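Local structure of putative iron-regulated protein A (Parabacteroides distasonis ATCC 8503, 4ECG) at residues N291-K296 and G302-E307; A298-R303 and V332-T337; G132-D137 and N144-H149; D105-S110 and S181-S186; A249-P254 and E356-A361. The protein binds calcium ions, belongs to the imelysin-like family and may act in an iron-related role; its assignment as a metalloendopeptidase remains putative. All blocks are in the same frame, centred on the assembly; numbering follows the deposited sequence.

Contact 1. Residues N291-K296 and G302-E307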
# COMPACT_ATOMS: atom_id res chain seq x y z
N ASN A 291 -1.66 0.91 -5.52
CA ASN A 291 -0.56 -0.02 -5.39
C ASN A 291 0.28 -0.21 -6.69
O ASN A 291 1.50 -0.40 -6.64
CB ASN A 291 -1.07 -1.40 -5.03
CG ASN A 291 -1.72 -1.48 -3.66
OD1 ASN A 291 -2.58 -2.34 -3.45
ND2 ASN A 291 -1.33 -0.60 -2.73
N ILE A 292 -0.36 -0.16 -7.84
CA ILE A 292 0.41 -0.29 -9.08
C ILE A 292 1.00 1.07 -9.43
O ILE A 292 2.08 1.13 -9.94
CB ILE A 292 -0.44 -0.88 -10.20
CG1 ILE A 292 -1.05 -2.21 -9.75
CG2 ILE A 292 0.38 -1.01 -11.47
CD1 ILE A 292 -0.06 -3.30 -9.28
N VAL A 293 0.35 2.17 -9.07
CA VAL A 293 0.96 3.52 -9.26
C VAL A 293 2.27 3.57 -8.46
O VAL A 293 3.24 4.13 -8.90
CB VAL A 293 -0.02 4.72 -8.97
CG1 VAL A 293 0.66 6.07 -9.08
CG2 VAL A 293 -1.12 4.76 -9.98
N SER A 294 2.32 2.95 -7.31
CA SER A 294 3.55 2.86 -6.55
C SER A 294 4.69 2.26 -7.37
O SER A 294 5.82 2.77 -7.32
CB SER A 294 3.35 2.02 -5.27
OG SER A 294 4.44 2.13 -4.41
N ILE A 295 4.40 1.20 -8.14
CA ILE A 295 5.43 0.59 -9.00
C ILE A 295 5.90 1.58 -10.09
O ILE A 295 7.09 1.70 -10.40
CB ILE A 295 4.91 -0.70 -9.71
CG1 ILE A 295 4.55 -1.79 -8.69
CG2 ILE A 295 5.93 -1.21 -10.68
CD1 ILE A 295 3.90 -3.01 -9.30
N LYS A 296 4.92 2.26 -10.65
CA LYS A 296 5.08 3.15 -11.77
C LYS A 296 5.95 4.32 -11.38
O LYS A 296 6.88 4.66 -12.09
CB LYS A 296 3.72 3.63 -12.27
CG LYS A 296 3.76 4.38 -13.58
CD LYS A 296 2.37 4.71 -14.12
CE LYS A 296 2.42 5.50 -15.40
NZ LYS A 296 1.07 5.99 -15.81
N GLY A 302 9.81 9.23 -10.15
CA GLY A 302 9.15 10.38 -9.52
C GLY A 302 7.66 10.10 -9.29
O GLY A 302 7.09 9.23 -9.93
N ARG A 303 7.02 10.80 -8.37
CA ARG A 303 5.55 10.63 -8.24
C ARG A 303 4.79 11.08 -9.52
O ARG A 303 5.08 12.13 -10.10
CB ARG A 303 5.02 11.40 -7.05
CG ARG A 303 5.70 11.11 -5.73
CD ARG A 303 4.85 11.70 -4.62
NE ARG A 303 3.59 10.93 -4.52
CZ ARG A 303 2.63 11.11 -3.60
NH1 ARG A 303 2.75 12.02 -2.67
NH2 ARG A 303 1.55 10.36 -3.61
N ASP A 304 3.87 10.24 -9.98
CA ASP A 304 3.00 10.57 -11.11
C ASP A 304 3.79 10.74 -12.43
O ASP A 304 3.25 11.21 -13.41
CB ASP A 304 2.15 11.83 -10.82
CG ASP A 304 0.99 11.56 -9.78
OD1 ASP A 304 0.56 10.38 -9.59
OD2 ASP A 304 0.48 12.56 -9.19
N LEU A 305 5.05 10.30 -12.46
CA LEU A 305 5.79 10.30 -13.71
C LEU A 305 5.43 9.09 -14.59
O LEU A 305 4.98 8.05 -14.12
CB LEU A 305 7.29 10.34 -13.45
CG LEU A 305 7.86 11.55 -12.70
CD1 LEU A 305 9.40 11.61 -12.81
CD2 LEU A 305 7.21 12.85 -13.19
N ASP A 306 5.67 9.23 -15.87
CA ASP A 306 5.49 8.14 -16.82
C ASP A 306 6.61 8.18 -17.86
O ASP A 306 7.53 8.97 -17.73
CB ASP A 306 4.09 8.20 -17.44
CG ASP A 306 3.87 9.40 -18.34
OD1 ASP A 306 4.82 10.03 -18.86
OD2 ASP A 306 2.69 9.66 -18.57
N GLU A 307 6.54 7.33 -18.89
CA GLU A 307 7.65 7.21 -19.86
C GLU A 307 8.00 8.56 -20.48
O GLU A 307 9.18 8.91 -20.61
CB GLU A 307 7.32 6.20 -20.97
CG GLU A 307 8.47 5.93 -21.96
CD GLU A 307 8.02 5.57 -23.38
OE1 GLU A 307 7.23 6.33 -23.99
OE2 GLU A 307 8.49 4.52 -23.91
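K296 and D306 run alongside each other in the same direction, the lysine from helix 284-300 and the aspartate from the loop that follows it. The lysine chain is extended throughout, with CG opposite the backbone N (chi1 -170°), and this stretches its methylenes along the loop: K296 CE stands 3.8 Å from D306 CB, and K296 CG lies 3.9 Å from the carbonyl L305 O. The touching atoms are therefore aliphatic carbons against a CB and a backbone oxygen. The charged ends stay apart, K296 NZ being 4.9 Å from D306 OD2, and each has another partner: NZ forms a salt bridge with D335, and D306 OD1 bonds to S309. With an alanine here in place of the lysine, D335 would probably lose its salt-bridge partner and a gap would open beside D306 CB. Further back along the helix V293 points at the loop, where V293 CG1 comes within 4.3 Å of D304 OD1, a loose approach at the surface. The loop begins with a type II beta turn from G302 to L305, which places D304, with its positive phi of 65°, at the third position. Just 154 Å² is buried here, as the loop folds back along the outer side of helix 284-300, while I292 and I295 of the same helix pack on L368 of helix 355-377 and I292 also meets I338 and I341 of helix 324-343.

Contact 2. Residues A298-R303 and V332-T337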
# COMPACT_ATOMS: atom_id res chain seq x y z
N ALA A 298 8.02 4.32 -8.89
CA ALA A 298 9.33 3.73 -8.61
C ALA A 298 10.16 3.56 -9.89
O ALA A 298 11.36 3.79 -9.86
CB ALA A 298 9.20 2.35 -7.93
N TYR A 299 9.52 3.10 -10.97
CA TYR A 299 10.22 2.68 -12.18
C TYR A 299 10.65 3.93 -12.95
O TYR A 299 11.71 3.93 -13.58
CB TYR A 299 9.28 1.82 -13.06
CG TYR A 299 9.90 1.19 -14.29
CD1 TYR A 299 10.83 0.18 -14.17
CD2 TYR A 299 9.56 1.61 -15.59
CE1 TYR A 299 11.43 -0.35 -15.28
CE2 TYR A 299 10.15 1.05 -16.71
CZ TYR A 299 11.08 0.05 -16.54
OH TYR A 299 11.70 -0.55 -17.62
N PHE A 300 9.80 4.95 -12.96
CA PHE A 300 10.07 6.17 -13.71
C PHE A 300 10.73 7.23 -12.84
O PHE A 300 11.08 8.27 -13.33
CB PHE A 300 8.77 6.73 -14.38
CG PHE A 300 8.20 5.82 -15.44
CD1 PHE A 300 8.89 5.57 -16.60
CD2 PHE A 300 6.99 5.19 -15.27
CE1 PHE A 300 8.38 4.71 -17.58
CE2 PHE A 300 6.46 4.35 -16.23
CZ PHE A 300 7.17 4.11 -17.39
N GLY A 301 10.88 6.99 -11.55
CA GLY A 301 11.72 7.86 -10.74
C GLY A 301 11.13 9.17 -10.29
O GLY A 301 11.87 10.11 -10.05
N GLY A 302 9.81 9.23 -10.15
CA GLY A 302 9.15 10.38 -9.52
C GLY A 302 7.66 10.10 -9.29
O GLY A 302 7.09 9.23 -9.93
N ARG A 303 7.02 10.80 -8.37
CA ARG A 303 5.55 10.63 -8.24
C ARG A 303 4.79 11.08 -9.52
O ARG A 303 5.08 12.13 -10.10
CB ARG A 303 5.02 11.40 -7.05
CG ARG A 303 5.70 11.11 -5.73
CD ARG A 303 4.85 11.70 -4.62
NE ARG A 303 3.59 10.93 -4.52
CZ ARG A 303 2.63 11.11 -3.60
NH1 ARG A 303 2.75 12.02 -2.67
NH2 ARG A 303 1.55 10.36 -3.61
N VAL A 332 4.51 -0.72 -21.34
CA VAL A 332 3.19 -1.21 -21.76
C VAL A 332 2.50 -1.92 -20.58
O VAL A 332 1.35 -1.67 -20.28
CB VAL A 332 3.30 -2.15 -23.02
CG1 VAL A 332 2.07 -3.05 -23.19
CG2 VAL A 332 3.59 -1.33 -24.32
N GLN A 333 3.24 -2.73 -19.86
CA GLN A 333 2.64 -3.60 -18.86
C GLN A 333 2.17 -2.85 -17.63
O GLN A 333 1.15 -3.23 -17.05
CB GLN A 333 3.61 -4.71 -18.44
CG GLN A 333 2.97 -5.88 -17.76
CD GLN A 333 1.96 -6.62 -18.61
OE1 GLN A 333 2.20 -6.91 -19.78
NE2 GLN A 333 0.81 -6.96 -18.01
N ILE A 334 2.91 -1.84 -17.18
CA ILE A 334 2.46 -1.02 -16.01
C ILE A 334 1.09 -0.41 -16.37
O ILE A 334 0.09 -0.56 -15.64
CB ILE A 334 3.51 0.08 -15.62
CG1 ILE A 334 4.76 -0.58 -15.00
CG2 ILE A 334 2.91 1.09 -14.65
CD1 ILE A 334 6.06 0.22 -15.10
N ASP A 335 1.04 0.23 -17.53
CA ASP A 335 -0.21 0.83 -18.01
C ASP A 335 -1.34 -0.20 -18.29
O ASP A 335 -2.48 0.07 -18.00
CB ASP A 335 0.07 1.70 -19.23
CG ASP A 335 0.63 3.11 -18.84
OD1 ASP A 335 0.79 3.44 -17.64
OD2 ASP A 335 0.92 3.89 -19.77
N LYS A 336 -1.01 -1.38 -18.80
CA LYS A 336 -2.02 -2.44 -19.03
C LYS A 336 -2.62 -2.93 -17.69
O LYS A 336 -3.79 -3.25 -17.59
CB LYS A 336 -1.33 -3.59 -19.74
CG LYS A 336 -2.17 -4.43 -20.68
CD LYS A 336 -1.23 -5.33 -21.51
CE LYS A 336 -1.76 -6.75 -21.67
NZ LYS A 336 -0.80 -7.67 -22.33
N THR A 337 -1.81 -2.92 -16.64
CA THR A 337 -2.23 -3.48 -15.36
C THR A 337 -3.16 -2.49 -14.67
O THR A 337 -4.18 -2.90 -14.15
CB THR A 337 -1.01 -3.85 -14.46
OG1 THR A 337 -0.13 -4.70 -15.22
CG2 THR A 337 -1.45 -4.52 -13.14
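This is a small, buried apolar contact between the C-terminal end of helix 284-300 and the middle of helix 324-343, in which one isoleucine methyl meets two aromatic side chains. I334 supplies the methyl: its CD1 is 3.8 Å from Y299 CD2 and 4.3 Å from F300 CE2, approaching both rings at a slant. The two backbones remain well separated, the Y299 and I334 CA atoms being 9.4 Å apart, so that the side chains alone bridge the interval. The tyrosine ring swings toward I334 because its CG is anti to N (chi1 -174°). F300 takes a different staggered position (chi1 -66°), which turns one face of its ring to the tyrosine edge; Y299 CD2 sits 3.8 Å over the F300 ring, nearer its margin than its centre. The adjoining aromatics thus form a joint surface for the single methyl. Beyond it the polar end of the tyrosine is tied down, Y299 OH bonding to D327. After F300 the chain leaves the helix at G301 with a phi of 79°, which glycine adopts easily. Helix 315-322 packs on Y299 through L315 and T319, M239 of helix 239-259 also touches that tyrosine, and L368 of helix 355-377 lies against I334.

Contact 3. Residues G132-D137 and N144-H149. With CA (calcium ion), chain G.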
# COMPACT_ATOMS: atom_id res chain seq x y z
N GLY A 132 -1.31 -2.04 22.12
CA GLY A 132 -0.08 -2.86 22.20
C GLY A 132 0.74 -3.06 20.92
O GLY A 132 0.36 -2.62 19.82
N ALA A 133 1.87 -3.76 21.08
CA ALA A 133 2.74 -4.09 19.94
C ALA A 133 2.05 -5.07 19.02
O ALA A 133 1.26 -5.87 19.46
CB ALA A 133 4.08 -4.65 20.40
N VAL A 134 2.39 -5.03 17.74
CA VAL A 134 1.89 -5.99 16.78
C VAL A 134 2.23 -7.42 17.25
O VAL A 134 3.35 -7.69 17.60
CB VAL A 134 2.47 -5.77 15.38
CG1 VAL A 134 2.13 -7.00 14.48
CG2 VAL A 134 1.95 -4.45 14.81
N ASP A 135 1.25 -8.30 17.25
CA ASP A 135 1.45 -9.70 17.50
C ASP A 135 0.61 -10.56 16.54
O ASP A 135 -0.58 -10.81 16.77
CB ASP A 135 1.07 -9.98 18.95
CG ASP A 135 1.49 -11.36 19.40
OD1 ASP A 135 2.09 -12.12 18.57
OD2 ASP A 135 1.18 -11.67 20.58
N GLU A 136 1.26 -11.07 15.50
CA GLU A 136 0.58 -11.59 14.34
C GLU A 136 -0.06 -12.94 14.56
O GLU A 136 -0.95 -13.31 13.81
CB GLU A 136 1.54 -11.70 13.16
CG GLU A 136 1.97 -10.34 12.58
CD GLU A 136 1.10 -9.82 11.42
OE1 GLU A 136 -0.15 -9.92 11.50
OE2 GLU A 136 1.69 -9.29 10.44
N ASP A 137 0.39 -13.68 15.59
CA ASP A 137 -0.17 -15.01 15.88
C ASP A 137 -1.14 -15.13 17.06
O ASP A 137 -1.37 -16.23 17.51
CB ASP A 137 0.97 -16.02 16.05
CG ASP A 137 1.86 -15.74 17.26
OD1 ASP A 137 1.44 -15.05 18.22
OD2 ASP A 137 3.00 -16.25 17.24
N ASN A 144 -5.15 -6.08 14.98
CA ASN A 144 -6.40 -6.46 14.34
C ASN A 144 -7.58 -5.74 15.02
O ASN A 144 -8.73 -5.96 14.67
CB ASN A 144 -6.66 -7.98 14.45
CG ASN A 144 -5.57 -8.83 13.81
OD1 ASN A 144 -4.93 -8.42 12.83
ND2 ASN A 144 -5.37 -10.03 14.36
N LEU A 145 -7.29 -4.87 15.97
CA LEU A 145 -8.28 -4.04 16.62
C LEU A 145 -8.07 -2.55 16.34
O LEU A 145 -8.70 -1.70 16.97
CB LEU A 145 -8.19 -4.30 18.13
CG LEU A 145 -8.41 -5.74 18.63
CD1 LEU A 145 -7.86 -5.89 20.08
CD2 LEU A 145 -9.87 -6.13 18.50
N ARG A 146 -7.17 -2.21 15.41
CA ARG A 146 -6.91 -0.84 15.11
C ARG A 146 -6.62 -0.59 13.60
O ARG A 146 -7.04 -1.35 12.77
CB ARG A 146 -5.83 -0.31 16.07
CG ARG A 146 -4.48 -0.92 15.86
CD ARG A 146 -3.38 -0.12 16.52
NE ARG A 146 -2.05 -0.70 16.27
CZ ARG A 146 -1.30 -1.38 17.13
NH1 ARG A 146 -1.69 -1.60 18.38
NH2 ARG A 146 -0.10 -1.83 16.75
N GLY A 147 -5.99 0.53 13.25
CA GLY A 147 -5.52 0.77 11.88
C GLY A 147 -6.62 1.35 11.00
O GLY A 147 -7.74 1.60 11.50
N PHE A 148 -6.26 1.56 9.72
CA PHE A 148 -7.15 2.17 8.71
C PHE A 148 -8.55 1.53 8.67
O PHE A 148 -9.55 2.20 8.52
CB PHE A 148 -6.59 2.00 7.31
CG PHE A 148 -5.67 3.08 6.86
CD1 PHE A 148 -6.17 4.19 6.24
CD2 PHE A 148 -4.30 2.93 6.95
CE1 PHE A 148 -5.34 5.16 5.75
CE2 PHE A 148 -3.45 3.89 6.47
CZ PHE A 148 -3.99 5.01 5.88
N HIS A 149 -8.59 0.23 8.81
CA HIS A 149 -9.87 -0.46 8.60
C HIS A 149 -10.78 -0.44 9.80
O HIS A 149 -11.99 -0.57 9.64
CB HIS A 149 -9.63 -1.88 8.07
CG HIS A 149 -8.91 -1.89 6.73
ND1 HIS A 149 -9.43 -1.31 5.62
CD2 HIS A 149 -7.67 -2.36 6.38
CE1 HIS A 149 -8.56 -1.43 4.62
NE2 HIS A 149 -7.48 -2.08 5.08
CA CA G . 3.48 -13.89 20.05
O HOH W 1 1.34 -14.69 20.95
O HOH W 2 4.22 -13.91 17.98
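R146, near the start of helix 147-155, reaches with both terminal nitrogens to one backbone carbonyl, that of G132, in the calcium-binding loop 132-137 of this imelysin-like protein. The hydrogen bonds come first. R146 NH1 gives a bond of 2.7 Å to G132 O, lying in the carbonyl plane and within 9° of the guanidinium plane, with an N-H...O angle of 158°. A second, weak bond runs from R146 NH2 to the same G132 O at 3.2 Å, so the oxygen sits at the edge of the group. The arginine chain is extended from CG to NE, which carries the guanidinium across to the loop, where NH1 also bonds to I130 O and NH2 to S107 OG. A leucine at this position would probably leave G132 O, I130 O and S107 OG without these donors. Van der Waals contact is slight: V134 CG2 sits 3.9 Å from R146 NH2, the two side chains crossing at about a right angle, with V134 also packed on P106 of helix 104-109. Metal binding occupies the outer part of the loop, where D135 and D137 form a calcium site. D137 OD1 receives a hydrogen bond from a water that also donates to D135 OD2 and binds the metal. D135 OD1 binds the calcium ion directly, at 2.7 Å.

Contact 4. Residues D105-S110 and S181-S186. With CA (calcium ion), chain F.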
# COMPACT_ATOMS: atom_id res chain seq x y z
N ASP A 105 3.45 -1.57 8.78
CA ASP A 105 2.43 -2.05 7.81
C ASP A 105 1.28 -2.76 8.56
O ASP A 105 0.12 -2.35 8.47
CB ASP A 105 3.13 -2.97 6.77
CG ASP A 105 2.18 -3.61 5.75
OD1 ASP A 105 1.10 -3.06 5.43
OD2 ASP A 105 2.54 -4.67 5.20
N PRO A 106 1.57 -3.78 9.39
CA PRO A 106 0.41 -4.32 10.09
C PRO A 106 -0.17 -3.41 11.17
O PRO A 106 -1.36 -3.48 11.46
CB PRO A 106 0.96 -5.63 10.70
CG PRO A 106 2.41 -5.40 10.79
CD PRO A 106 2.70 -4.70 9.49
N SER A 107 0.64 -2.56 11.77
CA SER A 107 0.09 -1.68 12.79
C SER A 107 -0.93 -0.72 12.18
O SER A 107 -1.95 -0.45 12.77
CB SER A 107 1.20 -0.93 13.51
OG SER A 107 0.67 -0.20 14.62
N LEU A 108 -0.64 -0.25 10.98
CA LEU A 108 -1.44 0.76 10.28
C LEU A 108 -2.61 0.16 9.53
O LEU A 108 -3.56 0.87 9.27
CB LEU A 108 -0.56 1.46 9.24
CG LEU A 108 0.21 2.70 9.69
CD1 LEU A 108 1.30 2.98 8.68
CD2 LEU A 108 -0.77 3.89 9.86
N ASP A 109 -2.56 -1.13 9.14
CA ASP A 109 -3.41 -1.56 8.04
C ASP A 109 -3.69 -3.05 8.03
O ASP A 109 -3.71 -3.68 6.97
CB ASP A 109 -2.77 -1.08 6.73
CG ASP A 109 -3.77 -1.00 5.52
OD1 ASP A 109 -4.99 -0.78 5.70
OD2 ASP A 109 -3.27 -1.13 4.36
N SER A 110 -3.99 -3.61 9.19
CA SER A 110 -4.35 -5.02 9.24
C SER A 110 -5.73 -5.28 8.64
O SER A 110 -6.69 -4.52 8.84
CB SER A 110 -4.25 -5.57 10.67
OG SER A 110 -2.91 -5.50 11.16
N SER A 181 -7.17 6.69 15.50
CA SER A 181 -6.66 7.75 14.67
C SER A 181 -5.39 8.41 15.27
O SER A 181 -4.50 8.78 14.50
CB SER A 181 -7.74 8.80 14.45
OG SER A 181 -8.96 8.26 14.00
N GLU A 182 -5.28 8.53 16.60
CA GLU A 182 -4.00 8.95 17.26
C GLU A 182 -2.88 8.01 16.84
O GLU A 182 -1.78 8.41 16.57
CB GLU A 182 -4.07 8.88 18.79
CG GLU A 182 -4.56 10.15 19.46
CD GLU A 182 -5.00 9.99 20.94
OE1 GLU A 182 -4.33 9.27 21.75
OE2 GLU A 182 -6.02 10.63 21.26
N ARG A 183 -3.18 6.73 16.86
CA ARG A 183 -2.18 5.75 16.61
C ARG A 183 -1.86 5.70 15.09
O ARG A 183 -0.71 5.47 14.72
CB ARG A 183 -2.61 4.39 17.17
CG ARG A 183 -1.64 3.25 16.84
CD ARG A 183 -0.27 3.58 17.42
NE ARG A 183 0.69 2.48 17.38
CZ ARG A 183 0.87 1.57 18.35
NH1 ARG A 183 0.16 1.56 19.43
NH2 ARG A 183 1.78 0.63 18.22
N MSE A 184 -2.85 5.93 14.22
CA MSE A 184 -2.56 6.01 12.80
C MSE A 184 -1.51 7.13 12.57
O MSE A 184 -0.53 6.90 11.87
CB MSE A 184 -3.81 6.20 11.92
CG MSE A 184 -4.65 4.95 11.74
SE MSE A 184 -6.47 5.26 11.17
CE MSE A 184 -5.97 6.13 9.55
N LEU A 185 -1.72 8.30 13.19
CA LEU A 185 -0.81 9.48 13.08
C LEU A 185 0.56 9.17 13.61
O LEU A 185 1.56 9.46 13.00
CB LEU A 185 -1.38 10.74 13.80
CG LEU A 185 -0.55 12.02 13.73
CD1 LEU A 185 -0.18 12.35 12.28
CD2 LEU A 185 -1.24 13.17 14.47
N SER A 186 0.60 8.55 14.76
CA SER A 186 1.84 8.22 15.43
C SER A 186 2.71 7.27 14.54
O SER A 186 3.92 7.48 14.39
CB SER A 186 1.50 7.56 16.77
OG SER A 186 2.66 7.15 17.39
CA CA F . -3.07 -2.58 2.28
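The short helix 104-109 meets the long helix 171-196 closely, the CA atoms of L108 and M184 being 5.9 Å apart. That approach brings a side chain of one helix against the backbone of the other: L108 CD2 lies 3.6 Å from M184 O and 4.0 Å from M184 CA. The side chains themselves are a little farther apart, with L108 CD2 4.3 Å from CB of M184, which is modelled as selenomethionine. Beside this pair, one residue earlier on each helix, S107 meets R183 at a longer range, S107 OG being 3.8 Å from R183 NE and lying obliquely to the guanidinium. The arginine chain leaves its backbone with CG anti to N (chi1 175°) and then bends at chi2 (60°), bringing NE round toward the serine. Both polar groups have the same outside mate, since D187 pairs with R183 NE in a salt bridge and D187 OD2 is hydrogen-bonded to S107 OG, so the carboxylate links the two helices. S110 OG donates to P106 O over 2.6 Å within the first segment. The residue after L108, D109, binds the calcium ion through OD2 at 2.5 Å, while D109 OD1 forms a salt bridge with R85. E92 supplies another ligand to that ion, so this helix-on-helix packing backs a calcium site built from the acidic residues D109 and E92.

Contact 5. Residues A249-P254 and E356-A361. With CA (calcium ion), chain H.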
# COMPACT_ATOMS: atom_id res chain seq x y z
N ALA A 249 -3.38 -12.14 -4.26
CA ALA A 249 -4.07 -12.05 -2.96
C ALA A 249 -5.27 -11.13 -2.98
O ALA A 249 -6.36 -11.56 -2.66
CB ALA A 249 -3.10 -11.62 -1.85
N LYS A 250 -5.07 -9.84 -3.28
CA LYS A 250 -6.11 -8.86 -3.01
C LYS A 250 -7.32 -9.05 -3.96
O LYS A 250 -8.47 -8.87 -3.54
CB LYS A 250 -5.59 -7.42 -3.13
CG LYS A 250 -4.40 -7.07 -2.28
CD LYS A 250 -4.13 -5.58 -2.28
CE LYS A 250 -2.99 -5.20 -1.32
NZ LYS A 250 -2.92 -3.70 -1.24
N ILE A 251 -7.03 -9.41 -5.21
CA ILE A 251 -8.06 -9.62 -6.20
C ILE A 251 -8.48 -11.10 -6.19
O ILE A 251 -9.68 -11.40 -6.06
CB ILE A 251 -7.65 -9.15 -7.62
CG1 ILE A 251 -7.57 -7.61 -7.69
CG2 ILE A 251 -8.69 -9.60 -8.65
CD1 ILE A 251 -6.80 -7.04 -8.88
N THR A 252 -7.52 -12.02 -6.24
CA THR A 252 -7.83 -13.45 -6.46
C THR A 252 -8.55 -14.05 -5.27
O THR A 252 -9.55 -14.74 -5.46
CB THR A 252 -6.59 -14.28 -6.92
OG1 THR A 252 -6.14 -13.77 -8.19
CG2 THR A 252 -6.90 -15.78 -7.11
N ASP A 253 -8.13 -13.70 -4.06
CA ASP A 253 -8.59 -14.45 -2.87
C ASP A 253 -10.08 -14.21 -2.55
O ASP A 253 -10.78 -15.17 -2.17
CB ASP A 253 -7.69 -14.22 -1.60
CG ASP A 253 -6.28 -14.92 -1.67
OD1 ASP A 253 -6.03 -15.75 -2.61
OD2 ASP A 253 -5.43 -14.64 -0.75
N PRO A 254 -10.55 -12.96 -2.65
CA PRO A 254 -12.00 -12.71 -2.50
C PRO A 254 -12.86 -13.35 -3.63
O PRO A 254 -13.97 -13.83 -3.39
CB PRO A 254 -12.10 -11.17 -2.52
CG PRO A 254 -10.77 -10.69 -2.02
CD PRO A 254 -9.78 -11.70 -2.58
N GLU A 356 -14.45 -11.68 -16.74
CA GLU A 356 -13.54 -11.33 -17.82
C GLU A 356 -12.60 -10.20 -17.40
O GLU A 356 -11.39 -10.37 -17.47
CB GLU A 356 -14.30 -10.98 -19.10
CG GLU A 356 -14.77 -12.18 -19.90
CD GLU A 356 -15.78 -11.76 -20.98
OE1 GLU A 356 -17.00 -11.65 -20.65
OE2 GLU A 356 -15.34 -11.54 -22.15
N HIS A 357 -13.14 -9.08 -16.92
CA HIS A 357 -12.32 -7.97 -16.45
C HIS A 357 -11.38 -8.37 -15.32
O HIS A 357 -10.22 -7.92 -15.29
CB HIS A 357 -13.17 -6.84 -15.93
CG HIS A 357 -13.98 -6.13 -17.00
ND1 HIS A 357 -15.21 -5.62 -16.75
CD2 HIS A 357 -13.69 -5.85 -18.32
CE1 HIS A 357 -15.66 -5.04 -17.85
NE2 HIS A 357 -14.74 -5.19 -18.82
N ILE A 358 -11.86 -9.19 -14.38
CA ILE A 358 -11.03 -9.63 -13.20
C ILE A 358 -9.82 -10.46 -13.73
O ILE A 358 -8.67 -10.18 -13.39
CB ILE A 358 -11.87 -10.41 -12.16
CG1 ILE A 358 -12.79 -9.43 -11.41
CG2 ILE A 358 -10.95 -11.15 -11.17
CD1 ILE A 358 -13.97 -10.04 -10.64
N ASN A 359 -10.06 -11.35 -14.68
CA ASN A 359 -9.01 -12.18 -15.25
C ASN A 359 -7.98 -11.42 -16.00
O ASN A 359 -6.80 -11.71 -15.82
CB ASN A 359 -9.57 -13.32 -16.13
CG ASN A 359 -10.29 -14.40 -15.29
OD1 ASN A 359 -10.18 -14.40 -14.06
ND2 ASN A 359 -11.06 -15.29 -15.95
N THR A 360 -8.38 -10.46 -16.82
CA THR A 360 -7.41 -9.57 -17.52
C THR A 360 -6.54 -8.88 -16.46
O THR A 360 -5.32 -8.70 -16.63
CB THR A 360 -8.18 -8.55 -18.38
OG1 THR A 360 -9.06 -9.27 -19.25
CG2 THR A 360 -7.25 -7.60 -19.21
N ALA A 361 -7.17 -8.52 -15.34
CA ALA A 361 -6.50 -7.77 -14.28
C ALA A 361 -5.51 -8.69 -13.59
O ALA A 361 -4.34 -8.36 -13.46
CB ALA A 361 -7.53 -7.21 -13.30
CA CA H . -3.73 -16.42 -3.57
O HOH W 3 -1.69 -17.33 -4.59
O HOH W 4 -1.82 -15.41 -1.87
O HOH W 5 -3.73 -17.77 -1.48
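I251 and I358 pack CG2 to CG2 where helix 239-259 lies beside helix 355-377, a buried helix-helix contact in the helical imelysin-like fold. The tight part is this pair: the two CG2 methyls are 3.7 Å apart, and the two side chains run antiparallel past one another. Both isoleucines hold CG2 opposite the backbone N and CG1 beside it (chi1 -70° for I251, -72° for I358), so the same branch faces its counterpart from each helix. One turn farther on the packing is looser, with I251 CD1 4.5 Å from A361 CB. F348 from the preceding loop touches both isoleucines, and Y288 of helix 284-300 packs against I251. The buried surface of 106 Å² thus rests on three apolar residues. Helix 239-259 widens into a pi-type turn at 249-251 and is kinked at P254, whose N has no bond to the turn before. The solvent side is of another character. E356, H357 and T360 lie exposed on helix 355-377, and D253, likewise exposed, turns toward water and metal on helix 239-259. There a calcium ion takes S248 O and three waters as ligands, together with D253 OD1 at 2.6 Å.

Overall arrangement
From the N terminus, contact 4 opens first, joining helix 104-109 to helix 171-196 across 70 residues. Contact 3 falls within that span and touches it, since F148 N bonds to L108 O. Both close before contact 5 opens at helix 239-259; it ends at helix 355-377 and encloses contacts 1 and 2. These two overlap, contact 2 opening before contact 1 closes, and share G302 and R303: contact 1 folds the loop back on helix 284-300, and contact 2 carries the end of that helix to helix 324-343. The K296-D335 salt bridge joins them, and N291 links contact 1 to K250 of contact 5. Contacts 3 and 4 lie across the chain's centre from contacts 1 and 2.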